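Local coordinates for osmotically inducible protein OsmC (Psychrobacter arcticus, PDB 2PN2) that belongs to the OsmC family and is probably involved in the response to osmotic stress and in detoxification, though its exact activity is unknown, at residues 59-71 and 95-109. Residues are numbered along the deposited sequence; the frame is centred on the assembly and turned at random. Where two conformers were deposited one is given.
Sequences FSPTDLLATSLAS and VTKVMAADPRRVSEV. With SO4 (sulfate ion), chain D.
Helix 61-71 lies across the hairpin of strands 95-100 and 105-109, its axis 8.6 Å from the first at 132° and 37° from the direction of the second. A66 CB sits 3.8 Å from V95 CG1 and also against V109 CG2; one turn on, A70 CB presses tightly on V95 CG2, and L69 CD2 meets V109 CG1. V95 also pairs antiparallel with a strand of the second subunit, continuing the sheet across the dimer interface. K97 CG lies between backbone N and carbonyl carbon (chi1 73°); the extended chain beyond carries NZ to T62 OG1, an unusually short bond of doubtful length, and into a salt bridge with D63 OD1 (2.8 Å), met from above the carboxylate plane. A capping box steadies D63: its N donates to S60 OG, and S60 N to D63 OD2. A sulfate, probably from the crystallisation liquor, accepts from T62 N, T62 OG1, S60 OG and R104 NE (3.0 Å to O4), and weakly from K97 NZ; CE of selenomethionine M99 covers one face of the R104 guanidinium. Shortened to an alanine here, K97 would probably leave D63 OD1 without its salt-bridge mate. Helix N-terminus, lysine and arginine are consistent with an anion pocket; its physiological ligand is not established.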
ATOM      1  N   PHE A  59       9.578   4.825  -2.443  1.00 40.05           N
ATOM      2  CA  PHE A  59       8.454   4.121  -3.098  1.00 39.93           C
ATOM      3  C   PHE A  59       7.427   5.155  -3.570  1.00 40.38           C
ATOM      4  O   PHE A  59       7.191   6.114  -2.844  1.00 40.80           O
ATOM      5  CB  PHE A  59       7.664   3.282  -2.078  1.00 40.39           C
ATOM      6  CG  PHE A  59       8.297   1.996  -1.659  1.00 41.73           C
ATOM      7  CD1 PHE A  59       9.254   1.962  -0.646  1.00 43.15           C
ATOM      8  CD2 PHE A  59       7.823   0.779  -2.168  1.00 38.13           C
ATOM      9  CE1 PHE A  59       9.797   0.757  -0.219  1.00 43.33           C
ATOM     10  CE2 PHE A  59       8.364  -0.437  -1.731  1.00 43.30           C
ATOM     11  CZ  PHE A  59       9.359  -0.449  -0.779  1.00 39.28           C
ATOM     12  N   SER A  60       6.848   4.998  -4.767  1.00 38.34           N
ATOM     13  CA  SER A  60       5.703   5.818  -5.172  1.00 38.92           C
ATOM     14  C   SER A  60       4.457   5.255  -4.468  1.00 39.79           C
ATOM     15  O   SER A  60       4.503   4.139  -3.962  1.00 39.63           O
ATOM     16  CB  SER A  60       5.484   5.794  -6.687  1.00 38.85           C
ATOM     17  OG  SER A  60       4.988   4.532  -7.085  1.00 38.28           O
ATOM     18  N   PRO A  61       3.350   6.035  -4.374  1.00 38.09           N
ATOM     19  CA  PRO A  61       2.123   5.474  -3.782  1.00 35.78           C
ATOM     20  C   PRO A  61       1.633   4.185  -4.473  1.00 37.67           C
ATOM     21  O   PRO A  61       1.315   3.235  -3.780  1.00 37.75           O
ATOM     22  CB  PRO A  61       1.124   6.639  -3.874  1.00 35.41           C
ATOM     23  CG  PRO A  61       1.996   7.844  -3.838  1.00 38.33           C
ATOM     24  CD  PRO A  61       3.179   7.469  -4.678  1.00 38.21           C
ATOM     25  N   THR A  62       1.636   4.092  -5.806  1.00 39.27           N
ATOM     26  CA  THR A  62       1.233   2.796  -6.447  1.00 40.18           C
ATOM     27  C   THR A  62       2.279   1.674  -6.198  1.00 39.34           C
ATOM     28  O   THR A  62       1.889   0.491  -6.035  1.00 39.50           O
ATOM     29  CB  THR A  62       0.888   2.928  -7.947  1.00 41.78           C
ATOM     30  OG1 THR A  62       2.035   3.319  -8.684  1.00 41.73           O
ATOM     31  CG2 THR A  62      -0.198   3.964  -8.137  1.00 40.06           C
ATOM     32  N   ASP A  63       3.568   2.018  -6.124  1.00 38.72           N
ATOM     33  CA  ASP A  63       4.606   1.027  -5.720  1.00 40.30           C
ATOM     34  C   ASP A  63       4.263   0.483  -4.340  1.00 42.12           C
ATOM     35  O   ASP A  63       4.359  -0.710  -4.087  1.00 42.44           O
ATOM     36  CB  ASP A  63       6.030   1.610  -5.629  1.00 42.15           C
ATOM     37  CG  ASP A  63       6.604   2.019  -6.951  1.00 40.04           C
ATOM     38  OD1 ASP A  63       6.143   1.527  -8.006  1.00 40.68           O
ATOM     39  OD2 ASP A  63       7.521   2.871  -6.918  1.00 38.54           O
ATOM     40  N   LEU A  64       3.840   1.380  -3.453  1.00 42.45           N
ATOM     41  CA  LEU A  64       3.465   1.002  -2.088  1.00 42.95           C
ATOM     42  C   LEU A  64       2.283   0.020  -2.089  1.00 41.18           C
ATOM     43  O   LEU A  64       2.306  -0.980  -1.364  1.00 38.02           O
ATOM     44  CB  LEU A  64       3.164   2.271  -1.275  1.00 43.68           C
ATOM     45  CG  LEU A  64       3.320   2.255   0.230  1.00 54.57           C
ATOM     46  CD1 LEU A  64       4.770   1.926   0.563  1.00 49.52           C
ATOM     47  CD2 LEU A  64       2.957   3.641   0.755  1.00 48.98           C
ATOM     48  N   LEU A  65       1.269   0.283  -2.917  1.00 40.54           N
ATOM     49  CA  LEU A  65       0.120  -0.621  -3.036  0.50 40.01           C
ATOM     50  C   LEU A  65       0.567  -1.993  -3.549  1.00 39.12           C
ATOM     51  O   LEU A  65       0.159  -3.013  -3.013  1.00 39.14           O
ATOM     52  CB  LEU A  65      -0.928  -0.048  -3.992  0.50 39.01           C
ATOM     53  CG  LEU A  65      -2.259  -0.781  -4.135  0.50 39.30           C
ATOM     54  CD1 LEU A  65      -3.027  -0.628  -2.858  0.50 30.76           C
ATOM     55  CD2 LEU A  65      -3.053  -0.230  -5.330  0.50 38.75           C
ATOM     56  N   ALA A  66       1.373  -2.005  -4.611  1.00 38.44           N
ATOM     57  CA  ALA A  66       1.874  -3.292  -5.213  1.00 39.44           C
ATOM     58  C   ALA A  66       2.645  -4.079  -4.162  1.00 40.33           C
ATOM     59  O   ALA A  66       2.392  -5.274  -3.953  1.00 36.04           O
ATOM     60  CB  ALA A  66       2.754  -3.036  -6.465  1.00 39.75           C
ATOM     61  N   THR A  67       3.526  -3.384  -3.443  1.00 42.06           N
ATOM     62  CA  THR A  67       4.325  -4.015  -2.379  1.00 41.95           C
ATOM     63  C   THR A  67       3.496  -4.544  -1.194  1.00 41.46           C
ATOM     64  O   THR A  67       3.827  -5.594  -0.641  1.00 42.17           O
ATOM     65  CB  THR A  67       5.439  -3.064  -1.897  1.00 44.62           C
ATOM     66  OG1 THR A  67       6.134  -2.576  -3.047  1.00 45.66           O
ATOM     67  CG2 THR A  67       6.408  -3.777  -0.941  1.00 39.99           C
ATOM     68  N   SER A  68       2.442  -3.828  -0.810  1.00 42.30           N
ATOM     69  CA  SER A  68       1.543  -4.259   0.274  1.00 40.13           C
ATOM     70  C   SER A  68       0.900  -5.617  -0.026  1.00 40.13           C
ATOM     71  O   SER A  68       0.737  -6.408   0.888  1.00 42.04           O
ATOM     72  CB  SER A  68       0.457  -3.207   0.605  1.00 43.76           C
ATOM     73  OG  SER A  68      -0.577  -3.172  -0.352  1.00 42.92           O
ATOM     74  N   LEU A  69       0.592  -5.887  -1.306  1.00 41.23           N
ATOM     75  CA  LEU A  69       0.043  -7.168  -1.728  1.00 40.73           C
ATOM     76  C   LEU A  69       1.022  -8.277  -1.431  1.00 40.71           C
ATOM     77  O   LEU A  69       0.641  -9.264  -0.830  1.00 40.72           O
ATOM     78  CB  LEU A  69      -0.291  -7.203  -3.231  1.00 41.72           C
ATOM     79  CG  LEU A  69      -0.916  -8.512  -3.754  1.00 42.00           C
ATOM     80  CD1 LEU A  69      -2.178  -8.936  -2.909  1.00 36.44           C
ATOM     81  CD2 LEU A  69      -1.283  -8.336  -5.244  1.00 40.71           C
ATOM     82  N   ALA A  70       2.281  -8.084  -1.840  1.00 40.53           N
ATOM     83  CA  ALA A  70       3.358  -9.056  -1.595  1.00 42.06           C
ATOM     84  C   ALA A  70       3.620  -9.253  -0.098  1.00 41.52           C
ATOM     85  O   ALA A  70       3.797 -10.383   0.365  1.00 40.50           O
ATOM     86  CB  ALA A  70       4.639  -8.644  -2.314  1.00 38.90           C
ATOM     87  N   SER A  71       3.645  -8.161   0.652  1.00 41.89           N
ATOM     88  CA  SER A  71       3.810  -8.246   2.123  1.00 39.36           C
ATOM     89  C   SER A  71       2.686  -9.024   2.786  1.00 39.19           C
ATOM     90  O   SER A  71       2.934  -9.846   3.676  1.00 37.70           O
ATOM     91  CB  SER A  71       3.885  -6.864   2.756  1.00 41.06           C
ATOM     92  OG  SER A  71       5.144  -6.314   2.484  1.00 40.55           O
ATOM     93  N   VAL A  95       8.539  -7.970  -6.712  1.00 42.14           N
ATOM     94  CA  VAL A  95       7.274  -7.367  -7.093  1.00 41.22           C
ATOM     95  C   VAL A  95       7.503  -6.557  -8.341  1.00 41.08           C
ATOM     96  O   VAL A  95       8.435  -5.744  -8.406  1.00 40.88           O
ATOM     97  CB  VAL A  95       6.721  -6.438  -5.985  1.00 41.22           C
ATOM     98  CG1 VAL A  95       5.330  -5.855  -6.405  1.00 39.85           C
ATOM     99  CG2 VAL A  95       6.598  -7.177  -4.637  1.00 42.61           C
ATOM    100  N   THR A  96       6.676  -6.810  -9.347  1.00 40.94           N
ATOM    101  CA  THR A  96       6.728  -6.077 -10.607  1.00 41.07           C
ATOM    102  C   THR A  96       5.318  -5.552 -10.814  1.00 42.24           C
ATOM    103  O   THR A  96       4.370  -6.288 -10.600  1.00 41.30           O
ATOM    104  CB  THR A  96       7.183  -7.025 -11.763  1.00 39.36           C
ATOM    105  OG1 THR A  96       8.563  -7.388 -11.571  1.00 45.52           O
ATOM    106  CG2 THR A  96       7.047  -6.358 -13.110  1.00 39.75           C
ATOM    107  N   LYS A  97       5.166  -4.286 -11.197  1.00 43.91           N
ATOM    108  CA  LYS A  97       3.829  -3.742 -11.454  1.00 44.46           C
ATOM    109  C   LYS A  97       3.712  -3.348 -12.906  1.00 45.05           C
ATOM    110  O   LYS A  97       4.710  -2.951 -13.523  1.00 43.27           O
ATOM    111  CB  LYS A  97       3.489  -2.554 -10.534  1.00 48.00           C
ATOM    112  CG  LYS A  97       4.213  -1.256 -10.844  1.00 52.51           C
ATOM    113  CD  LYS A  97       3.691  -0.081 -10.038  1.00 47.11           C
ATOM    114  CE  LYS A  97       4.352   1.179 -10.575  1.00 44.39           C
ATOM    115  NZ  LYS A  97       4.117   2.325  -9.691  1.00 44.67           N
ATOM    116  N   VAL A  98       2.495  -3.469 -13.437  1.00 43.93           N
ATOM    117  CA  VAL A  98       2.158  -2.990 -14.767  1.00 42.99           C
ATOM    118  C   VAL A  98       1.035  -1.968 -14.552  1.00 42.57           C
ATOM    119  O   VAL A  98       0.108  -2.192 -13.741  1.00 39.54           O
ATOM    120  CB  VAL A  98       1.682  -4.108 -15.716  1.00 42.92           C
ATOM    121  CG1 VAL A  98       1.418  -3.543 -17.148  1.00 40.44           C
ATOM    122  CG2 VAL A  98       2.726  -5.235 -15.775  1.00 43.25           C
HETATM  123  N   MSE A  99       1.146  -0.845 -15.257  1.00 39.56           N
HETATM  124  CA  MSE A  99       0.140   0.210 -15.225  1.00 39.55           C
HETATM  125  C   MSE A  99      -0.629   0.198 -16.533  1.00 40.36           C
HETATM  126  O   MSE A  99      -0.113  -0.270 -17.556  1.00 37.34           O
HETATM  127  CB  MSE A  99       0.790   1.594 -15.046  1.00 40.01           C
HETATM  128  CG  MSE A  99       1.712   1.741 -13.830  1.00 42.84           C
HETATM  129 SE   MSE A  99       0.841   1.421 -12.137  0.75 42.21          SE
HETATM  130  CE  MSE A  99      -0.229   3.000 -11.936  1.00 36.94           C
ATOM    131  N   ALA A 100      -1.875   0.676 -16.462  1.00 40.82           N
ATOM    132  CA  ALA A 100      -2.723   0.963 -17.609  1.00 39.80           C
ATOM    133  C   ALA A 100      -2.950   2.476 -17.571  1.00 39.13           C
ATOM    134  O   ALA A 100      -2.725   3.119 -16.539  1.00 39.27           O
ATOM    135  CB  ALA A 100      -4.044   0.218 -17.529  1.00 41.95           C
ATOM    136  N   ALA A 101      -3.381   3.032 -18.695  1.00 38.90           N
ATOM    137  CA  ALA A 101      -3.664   4.472 -18.838  1.00 38.83           C
ATOM    138  C   ALA A 101      -5.154   4.715 -18.958  1.00 40.29           C
ATOM    139  O   ALA A 101      -5.948   3.774 -19.125  1.00 40.24           O
ATOM    140  CB  ALA A 101      -2.952   5.033 -20.081  1.00 38.58           C
ATOM    141  N   ASP A 102      -5.510   5.995 -18.846  1.00 43.12           N
ATOM    142  CA  ASP A 102      -6.853   6.524 -19.096  1.00 44.64           C
ATOM    143  C   ASP A 102      -7.985   5.785 -18.341  1.00 43.86           C
ATOM    144  O   ASP A 102      -8.785   5.093 -18.961  1.00 44.30           O
ATOM    145  CB  ASP A 102      -7.087   6.557 -20.621  1.00 46.35           C
ATOM    146  CG  ASP A 102      -6.001   7.355 -21.365  1.00 54.65           C
ATOM    147  OD1 ASP A 102      -5.730   8.514 -20.968  1.00 59.54           O
ATOM    148  OD2 ASP A 102      -5.417   6.824 -22.342  1.00 55.94           O
ATOM    149  N   PRO A 103      -8.028   5.912 -16.995  1.00 42.54           N
ATOM    150  CA  PRO A 103      -7.118   6.642 -16.105  1.00 41.33           C
ATOM    151  C   PRO A 103      -5.904   5.844 -15.644  1.00 41.16           C
ATOM    152  O   PRO A 103      -5.951   4.605 -15.622  1.00 38.35           O
ATOM    153  CB  PRO A 103      -8.011   6.930 -14.888  1.00 42.23           C
ATOM    154  CG  PRO A 103      -8.905   5.762 -14.816  1.00 42.48           C
ATOM    155  CD  PRO A 103      -9.168   5.343 -16.235  1.00 42.47           C
ATOM    156  N   ARG A 104      -4.831   6.547 -15.261  1.00 38.47           N
ATOM    157  CA  ARG A 104      -3.646   5.891 -14.711  1.00 39.71           C
ATOM    158  C   ARG A 104      -4.064   5.041 -13.489  1.00 39.97           C
ATOM    159  O   ARG A 104      -4.732   5.540 -12.585  1.00 37.76           O
ATOM    160  CB  ARG A 104      -2.557   6.905 -14.316  1.00 39.46           C
ATOM    161  CG  ARG A 104      -1.297   6.256 -13.686  1.00 42.81           C
ATOM    162  CD  ARG A 104      -0.099   7.225 -13.623  1.00 45.30           C
ATOM    163  NE  ARG A 104       1.060   6.603 -12.952  1.00 54.94           N
ATOM    164  CZ  ARG A 104       1.937   5.760 -13.519  1.00 51.98           C
ATOM    165  NH1 ARG A 104       1.849   5.404 -14.796  1.00 43.36           N
ATOM    166  NH2 ARG A 104       2.932   5.265 -12.785  1.00 54.94           N
ATOM    167  N   ARG A 105      -3.687   3.763 -13.496  1.00 36.49           N
ATOM    168  CA  ARG A 105      -4.033   2.820 -12.432  1.00 39.23           C
ATOM    169  C   ARG A 105      -3.176   1.570 -12.620  1.00 38.14           C
ATOM    170  O   ARG A 105      -2.605   1.375 -13.695  1.00 40.60           O
ATOM    171  CB  ARG A 105      -5.527   2.440 -12.518  1.00 39.05           C
ATOM    172  CG  ARG A 105      -5.891   1.717 -13.828  1.00 37.83           C
ATOM    173  CD  ARG A 105      -7.369   1.515 -14.098  1.00 41.43           C
ATOM    174  NE  ARG A 105      -7.498   0.620 -15.263  1.00 39.83           N
ATOM    175  CZ  ARG A 105      -7.579   0.997 -16.545  1.00 45.80           C
ATOM    176  NH1 ARG A 105      -7.569   2.276 -16.910  1.00 45.07           N
ATOM    177  NH2 ARG A 105      -7.665   0.057 -17.489  1.00 43.69           N
ATOM    178  N   VAL A 106      -3.119   0.740 -11.590  1.00 38.40           N
ATOM    179  CA  VAL A 106      -2.416  -0.558 -11.614  1.00 38.91           C
ATOM    180  C   VAL A 106      -3.308  -1.548 -12.376  1.00 39.87           C
ATOM    181  O   VAL A 106      -4.524  -1.600 -12.133  1.00 39.44           O
ATOM    182  CB  VAL A 106      -2.156  -1.096 -10.179  1.00 41.54           C
ATOM    183  CG1 VAL A 106      -1.398  -2.461 -10.202  1.00 37.79           C
ATOM    184  CG2 VAL A 106      -1.370  -0.068  -9.327  1.00 38.91           C
ATOM    185  N   SER A 107      -2.714  -2.279 -13.321  1.00 41.74           N
ATOM    186  CA  SER A 107      -3.408  -3.319 -14.112  1.00 41.21           C
ATOM    187  C   SER A 107      -2.912  -4.738 -13.765  1.00 40.91           C
ATOM    188  O   SER A 107      -3.671  -5.699 -13.887  1.00 37.22           O
ATOM    189  CB  SER A 107      -3.254  -3.060 -15.607  1.00 41.91           C
ATOM    190  OG  SER A 107      -1.885  -3.096 -16.022  1.00 45.94           O
ATOM    191  N   GLU A 108      -1.630  -4.885 -13.411  1.00 40.46           N
ATOM    192  CA  GLU A 108      -1.093  -6.182 -13.017  1.00 40.41           C
ATOM    193  C   GLU A 108      -0.068  -6.019 -11.903  1.00 39.96           C
ATOM    194  O   GLU A 108       0.618  -4.982 -11.826  1.00 40.66           O
ATOM    195  CB  GLU A 108      -0.430  -6.915 -14.208  1.00 38.63           C
ATOM    196  CG  GLU A 108      -1.192  -6.868 -15.539  1.00 40.94           C
ATOM    197  CD  GLU A 108      -0.522  -7.654 -16.671  1.00 41.13           C
ATOM    198  OE1 GLU A 108       0.437  -8.414 -16.428  1.00 42.83           O
ATOM    199  OE2 GLU A 108      -0.987  -7.513 -17.812  1.00 52.21           O
ATOM    200  N   VAL A 109      -0.012  -7.011 -11.013  1.00 37.87           N
ATOM    201  CA  VAL A 109       1.051  -7.091 -10.005  1.00 38.73           C
ATOM    202  C   VAL A 109       1.608  -8.498 -10.096  1.00 39.74           C
ATOM    203  O   VAL A 109       0.866  -9.484  -9.862  1.00 39.47           O
ATOM    204  CB  VAL A 109       0.575  -6.801  -8.578  1.00 38.60           C
ATOM    205  CG1 VAL A 109       1.732  -6.971  -7.607  1.00 40.34           C
ATOM    206  CG2 VAL A 109      -0.013  -5.397  -8.462  1.00 39.70           C
TER
HETATM  207  S   SO4 D 139       2.350   6.443  -9.147  1.00 64.21           S
HETATM  208  O1  SO4 D 139       3.467   5.521  -9.369  1.00 68.33           O
HETATM  209  O2  SO4 D 139       1.947   6.437  -7.736  1.00 50.02           O
HETATM  210  O3  SO4 D 139       2.815   7.782  -9.498  1.00 70.05           O
HETATM  211  O4  SO4 D 139       1.225   6.076 -10.001  1.00 64.60           O